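Local coordinates for cell wall surface anchor family protein (Streptococcus agalactiae serogroup V, PDB 3PF2), which forms, as the major pilin, the backbone of the type 1 pilus shaft on the bacterial surface, this chain being its calcium-binding C-terminal fragment, at residues A[158-163]-A[167-172]. Numbering follows the deposited sequence.
Sequences YDHTPD and NPKPSN. With CA (calcium ion), chain C.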
ATOM      1  N   TYR A 158       7.356   6.037 -25.050  1.00 13.10           N
ATOM      2  CA  TYR A 158       8.013   7.286 -25.441  1.00 13.19           C
ATOM      3  C   TYR A 158       8.354   7.264 -26.927  1.00 13.99           C
ATOM      4  O   TYR A 158       8.672   6.200 -27.487  1.00 13.29           O
ATOM      5  CB  TYR A 158       9.272   7.508 -24.604  1.00 13.07           C
ATOM      6  CG  TYR A 158      10.378   6.509 -24.864  1.00 13.61           C
ATOM      7  CD1 TYR A 158      11.343   6.741 -25.861  1.00 14.48           C
ATOM      8  CD2 TYR A 158      10.464   5.325 -24.115  1.00 14.98           C
ATOM      9  CE1 TYR A 158      12.361   5.823 -26.111  1.00 13.50           C
ATOM     10  CE2 TYR A 158      11.492   4.401 -24.356  1.00 14.60           C
ATOM     11  CZ  TYR A 158      12.425   4.666 -25.350  1.00 14.55           C
ATOM     12  OH  TYR A 158      13.425   3.778 -25.586  1.00 14.21           O
ATOM     13  N   ASP A 159       8.261   8.428 -27.568  1.00 13.81           N
ATOM     14  CA  ASP A 159       8.650   8.572 -28.965  1.00 13.83           C
ATOM     15  C   ASP A 159       9.753   9.621 -29.016  1.00 14.69           C
ATOM     16  O   ASP A 159       9.482  10.833 -28.899  1.00 15.65           O
ATOM     17  CB  ASP A 159       7.435   8.966 -29.838  1.00 13.24           C
ATOM     18  CG  ASP A 159       7.765   9.023 -31.338  1.00 11.54           C
ATOM     19  OD1 ASP A 159       8.932   9.227 -31.682  1.00 11.61           O
ATOM     20  OD2 ASP A 159       6.828   8.890 -32.151  1.00 14.51           O
ATOM     21  N   HIS A 160      10.987   9.133 -29.166  1.00 14.84           N
ATOM     22  CA  HIS A 160      12.204   9.944 -29.153  1.00 15.93           C
ATOM     23  C   HIS A 160      12.603  10.493 -30.521  1.00 15.34           C
ATOM     24  O   HIS A 160      13.577  11.250 -30.626  1.00 16.08           O
ATOM     25  CB  HIS A 160      13.386   9.161 -28.542  1.00 15.82           C
ATOM     26  CG  HIS A 160      14.065   8.203 -29.478  1.00 17.86           C
ATOM     27  ND1 HIS A 160      15.238   8.511 -30.129  1.00 19.05           N
ATOM     28  CD2 HIS A 160      13.772   6.927 -29.822  1.00 17.59           C
ATOM     29  CE1 HIS A 160      15.621   7.482 -30.865  1.00 17.80           C
ATOM     30  NE2 HIS A 160      14.743   6.512 -30.705  1.00 18.90           N
ATOM     31  N   THR A 161      11.875  10.093 -31.558  1.00 15.99           N
ATOM     32  CA  THR A 161      12.228  10.503 -32.926  1.00 16.04           C
ATOM     33  C   THR A 161      11.363  11.649 -33.463  1.00 16.29           C
ATOM     34  O   THR A 161      10.166  11.484 -33.629  1.00 17.05           O
ATOM     35  CB  THR A 161      12.193   9.312 -33.907  1.00 15.75           C
ATOM     36  OG1 THR A 161      10.925   8.649 -33.824  1.00 15.51           O
ATOM     37  CG2 THR A 161      13.311   8.336 -33.586  1.00 15.45           C
ATOM     38  N   PRO A 162      11.983  12.813 -33.757  1.00 17.00           N
ATOM     39  CA  PRO A 162      11.234  13.945 -34.303  1.00 17.60           C
ATOM     40  C   PRO A 162      11.004  13.758 -35.811  1.00 18.25           C
ATOM     41  O   PRO A 162      11.366  14.622 -36.608  1.00 18.74           O
ATOM     42  CB  PRO A 162      12.150  15.141 -34.022  1.00 17.72           C
ATOM     43  CG  PRO A 162      13.537  14.577 -34.033  1.00 18.11           C
ATOM     44  CD  PRO A 162      13.415  13.111 -33.599  1.00 17.17           C
ATOM     45  N   ASP A 163      10.394  12.637 -36.181  1.00 18.44           N
ATOM     46  CA  ASP A 163      10.239  12.271 -37.588  1.00 18.56           C
ATOM     47  C   ASP A 163       8.806  12.424 -38.117  1.00 18.85           C
ATOM     48  O   ASP A 163       8.502  11.998 -39.243  1.00 19.18           O
ATOM     49  CB  ASP A 163      10.790  10.852 -37.829  1.00 18.36           C
ATOM     50  CG  ASP A 163      10.058   9.783 -37.030  1.00 17.95           C
ATOM     51  OD1 ASP A 163       9.192  10.126 -36.186  1.00 13.60           O
ATOM     52  OD2 ASP A 163      10.338   8.588 -37.260  1.00 18.18           O
ATOM     53  N   ASN A 167       5.754   6.364 -33.647  1.00 16.46           N
ATOM     54  CA  ASN A 167       6.546   5.137 -33.479  1.00 15.83           C
ATOM     55  C   ASN A 167       7.165   5.003 -32.077  1.00 15.48           C
ATOM     56  O   ASN A 167       8.391   4.999 -31.913  1.00 15.28           O
ATOM     57  CB  ASN A 167       7.597   5.010 -34.596  1.00 15.61           C
ATOM     58  CG  ASN A 167       8.272   6.331 -34.927  1.00 15.73           C
ATOM     59  OD1 ASN A 167       8.448   7.200 -34.066  1.00 13.80           O
ATOM     60  ND2 ASN A 167       8.669   6.485 -36.196  1.00 16.81           N
ATOM     61  N   PRO A 168       6.304   4.893 -31.053  1.00 15.01           N
ATOM     62  CA  PRO A 168       6.815   4.844 -29.685  1.00 14.83           C
ATOM     63  C   PRO A 168       7.478   3.499 -29.323  1.00 14.83           C
ATOM     64  O   PRO A 168       7.303   2.486 -30.030  1.00 14.93           O
ATOM     65  CB  PRO A 168       5.553   5.040 -28.847  1.00 14.69           C
ATOM     66  CG  PRO A 168       4.470   4.450 -29.682  1.00 14.62           C
ATOM     67  CD  PRO A 168       4.830   4.871 -31.082  1.00 15.27           C
ATOM     68  N   LYS A 169       8.231   3.516 -28.227  1.00 14.39           N
ATOM     69  CA  LYS A 169       8.883   2.335 -27.676  1.00 13.82           C
ATOM     70  C   LYS A 169       8.563   2.300 -26.191  1.00 13.83           C
ATOM     71  O   LYS A 169       8.353   3.359 -25.580  1.00 13.75           O
ATOM     72  CB  LYS A 169      10.398   2.445 -27.826  1.00 13.92           C
ATOM     73  CG  LYS A 169      10.908   2.552 -29.279  1.00 15.38           C
ATOM     74  CD  LYS A 169      12.363   3.006 -29.296  1.00 18.39           C
ATOM     75  CE  LYS A 169      13.301   1.887 -28.881  1.00 20.68           C
ATOM     76  NZ  LYS A 169      14.737   2.275 -28.958  1.00 22.91           N
ATOM     77  N   PRO A 170       8.571   1.092 -25.596  1.00 13.64           N
ATOM     78  CA  PRO A 170       8.334   0.966 -24.158  1.00 13.55           C
ATOM     79  C   PRO A 170       9.594   1.122 -23.290  1.00 13.27           C
ATOM     80  O   PRO A 170      10.723   0.862 -23.737  1.00 13.99           O
ATOM     81  CB  PRO A 170       7.788  -0.460 -24.034  1.00 12.22           C
ATOM     82  CG  PRO A 170       8.540  -1.213 -25.091  1.00 13.21           C
ATOM     83  CD  PRO A 170       8.692  -0.227 -26.249  1.00 13.78           C
ATOM     84  N   SER A 171       9.380   1.563 -22.047  1.00 13.14           N
ATOM     85  CA  SER A 171      10.369   1.444 -20.979  1.00 12.40           C
ATOM     86  C   SER A 171       9.601   0.939 -19.768  1.00 12.58           C
ATOM     87  O   SER A 171       8.503   1.414 -19.483  1.00 12.24           O
ATOM     88  CB  SER A 171      11.041   2.782 -20.669  1.00 12.61           C
ATOM     89  OG  SER A 171      11.957   2.660 -19.579  1.00 12.26           O
ATOM     90  N   ASN A 172      10.186  -0.031 -19.065  1.00 12.09           N
ATOM     91  CA  ASN A 172       9.544  -0.671 -17.927  1.00 12.53           C
ATOM     92  C   ASN A 172      10.534  -0.810 -16.776  1.00 11.88           C
ATOM     93  O   ASN A 172      11.722  -1.076 -17.017  1.00 12.02           O
ATOM     94  CB  ASN A 172       9.027  -2.075 -18.322  1.00 12.64           C
ATOM     95  CG  ASN A 172       8.037  -2.037 -19.485  1.00 14.66           C
ATOM     96  OD1 ASN A 172       6.834  -1.938 -19.286  1.00 19.04           O
ATOM     97  ND2 ASN A 172       8.557  -2.099 -20.705  1.00 15.59           N
TER
HETATM   98 CA    CA C   2       8.504   9.614 -33.967  1.00 14.99          CA
HETATM   99  O   HOH W   1      14.669   4.094 -31.862  1.00 28.50           O
HETATM  100  O   HOH W   2      10.909   6.291 -32.213  1.00 14.68           O
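Asn167 folds its CG between its own backbone N and carbonyl carbon (chi1 41°), and Asp163 does the same (chi1 61°), which brings their amide and carboxylate together from opposite directions. ND2 of Asn167 donates to the syn lone pair of Asp163 OD2 at 2.9 Å, and that oxygen lies close to the amide plane. The bond at ND2 and the metal at OD1, 2.4 Å from the calcium ion, together hold the amide of Asn167 in its rotation. Asp163 binds the calcium through its other oxygen, OD1. Asp159 holds CG anti to the backbone N, and its carboxylate grips the metal with both oxygens. Each of these has a second bond: OD1 accepts from Thr161 N in an Asx turn, while OD2 takes Asn167 N at 3.1 Å from above the carboxylate plane. Thr161 binds the calcium through both O and OG1. Glu45 OE1 and the carbonyl O of Ala165 complete the site. The calcium thus closes the loop of a beta hairpin made by strands 155-159 and 169-171, at one edge of an antiparallel sheet in the Ig-like, CNA-type pilin fold. In the hairpin, Tyr158 and Lys169 form an antiparallel hydrogen-bonded pair. Tyr158 N reaches Lys169 O at 2.9 Å, and Lys169 N reaches Tyr158 O at 2.8 Å. Lys169 CB sits over one face of the Tyr158 ring in a CH-pi contact, 4.3 Å from the centroid. Farther out, Lys169 CD meets the edge of the His160 ring. Glu6 meets the polar ends of Lys169 and Tyr158, with a salt bridge to Lys169 NZ and a hydrogen bond to Tyr158 OH. Nearer the metal, a water links Thr161 OG1 to Asn167 O, donating to that carbonyl at 2.8 Å.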